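Side-chain contact in CocE/NonD family hydrolase (PDB 3III), which is probably a serine hydrolase of the alpha/beta-hydrolase fold, related to cocaine esterase and X-Pro dipeptidyl-peptidases, that cleaves ester or amide bonds in an undetermined substrate: residues Q175-V178 against A179-N182. Residues are numbered along the deposited sequence; the frame is centred on the assembly and turned at random.
Sequences QWWV and ASLN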
loop_
_atom_site.group_PDB
_atom_site.type_symbol
_atom_site.label_atom_id
_atom_site.label_comp_id
_atom_site.label_asym_id
_atom_site.label_seq_id
_atom_site.Cartn_x
_atom_site.Cartn_y
_atom_site.Cartn_z
ATOM N N GLN A 175 3.608 7.410 -8.817
ATOM C CA GLN A 175 3.786 6.658 -10.097
ATOM C C GLN A 175 2.457 6.243 -10.667
ATOM O O GLN A 175 2.246 6.395 -11.847
ATOM C CB GLN A 175 4.629 5.435 -9.895
ATOM C CG GLN A 175 6.047 5.736 -9.398
ATOM C CD GLN A 175 6.842 4.435 -9.307
ATOM O OE1 GLN A 175 7.005 3.750 -10.320
ATOM N NE2 GLN A 175 7.346 4.101 -8.096
ATOM N N TRP A 176 1.535 5.730 -9.845
ATOM C CA TRP A 176 0.218 5.422 -10.395
ATOM C C TRP A 176 -0.355 6.687 -11.019
ATOM O O TRP A 176 -0.913 6.668 -12.117
ATOM C CB TRP A 176 -0.743 4.923 -9.306
ATOM C CG TRP A 176 -0.402 3.592 -8.659
ATOM C CD1 TRP A 176 -0.223 3.377 -7.310
ATOM C CD2 TRP A 176 -0.282 2.297 -9.291
ATOM N NE1 TRP A 176 0.056 2.054 -7.081
ATOM C CE2 TRP A 176 -0.033 1.358 -8.265
ATOM C CE3 TRP A 176 -0.408 1.828 -10.624
ATOM C CZ2 TRP A 176 0.168 -0.006 -8.521
ATOM C CZ3 TRP A 176 -0.252 0.454 -10.860
ATOM C CH2 TRP A 176 0.038 -0.444 -9.816
ATOM N N TRP A 177 -0.273 7.772 -10.283
ATOM C CA TRP A 177 -0.725 9.067 -10.800
ATOM C C TRP A 177 -0.088 9.489 -12.158
ATOM O O TRP A 177 -0.807 9.699 -13.144
ATOM C CB TRP A 177 -0.589 10.182 -9.730
ATOM C CG TRP A 177 -1.887 10.337 -8.958
ATOM C CD1 TRP A 177 -2.127 9.997 -7.656
ATOM C CD2 TRP A 177 -3.129 10.852 -9.467
ATOM N NE1 TRP A 177 -3.412 10.271 -7.336
ATOM C CE2 TRP A 177 -4.062 10.784 -8.423
ATOM C CE3 TRP A 177 -3.545 11.338 -10.707
ATOM C CZ2 TRP A 177 -5.384 11.197 -8.586
ATOM C CZ3 TRP A 177 -4.845 11.762 -10.865
ATOM C CH2 TRP A 177 -5.748 11.700 -9.821
ATOM N N VAL A 178 1.232 9.624 -12.203
ATOM C CA VAL A 178 1.854 10.158 -13.452
ATOM C C VAL A 178 1.648 9.185 -14.627
ATOM O O VAL A 178 1.421 9.592 -15.767
ATOM C CB VAL A 178 3.337 10.547 -13.233
ATOM C CG1 VAL A 178 4.270 9.309 -13.162
ATOM C CG2 VAL A 178 3.792 11.529 -14.285
ATOM N N ALA A 179 1.660 7.888 -14.347
ATOM C CA ALA A 179 1.466 6.885 -15.403
ATOM C C ALA A 179 0.065 6.988 -16.030
ATOM O O ALA A 179 -0.112 6.668 -17.228
ATOM C CB ALA A 179 1.735 5.447 -14.905
ATOM N N SER A 180 -0.918 7.459 -15.254
ATOM C CA SER A 180 -2.273 7.635 -15.798
ATOM C C SER A 180 -2.321 8.741 -16.903
ATOM O O SER A 180 -3.270 8.823 -17.689
ATOM C CB SER A 180 -3.297 7.919 -14.675
ATOM O OG SER A 180 -3.208 9.263 -14.212
ATOM N N LEU A 181 -1.310 9.605 -16.921
ATOM C CA LEU A 181 -1.165 10.632 -17.941
ATOM C C LEU A 181 -0.346 10.174 -19.199
ATOM O O LEU A 181 -0.235 10.922 -20.128
ATOM C CB LEU A 181 -0.506 11.868 -17.310
ATOM C CG LEU A 181 -1.165 12.505 -16.078
ATOM C CD1 LEU A 181 -0.299 13.647 -15.536
ATOM C CD2 LEU A 181 -2.625 12.971 -16.438
ATOM N N ASN A 182 0.260 8.988 -19.125
ATOM C CA ASN A 182 1.046 8.393 -20.204
ATOM C C ASN A 182 2.163 9.309 -20.745
ATOM O O ASN A 182 2.172 9.670 -21.924
ATOM C CB ASN A 182 0.104 7.943 -21.316
ATOM C CG ASN A 182 -0.716 6.801 -20.903
ATOM O OD1 ASN A 182 -0.211 5.683 -20.771
ATOM N ND2 ASN A 182 -1.998 7.058 -20.605
#
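The Trp177 ring meets Ser180 obliquely, Trp177 CE3 standing 4.1 Å from Ser180 OG, while the indole also packs on Lys140 and Ala143 of helix 140-154. The Trp176 indole packs against Pro191, Leu262 and Thr264, with NE1 hydrogen-bonded to Gly194 O. What joins the two segments is the end of helix 170-179. Ala179 N still makes a helical hydrogen bond to Gln175 O at 3.0 Å, and Ala179 CB lies 3.2 Å from Gln175 O. One residue on, Ser180 N divides itself between Trp176 O and, weakly, Trp177 O. The hydroxyl then takes over: with chi1 at 77°, OG lies between its own N and carbonyl carbon and turns back along the helix, so that Ser180 OG gives its proton to Trp177 O at 2.7 Å, in the carbonyl plane on a lone pair. Leu181 N is hydrogen-bonded to Val178 O, and a type I turn from Ala179 leads to Asn182, whose positive phi ends the helical run. The serine hydroxyl thus serves the carbonyl of a buried residue, whose backbone bond within these segments, from Ser180 N, is weak, at the point where the chain leaves the helix for the loop that leads to strand 186-192 of the central sheet.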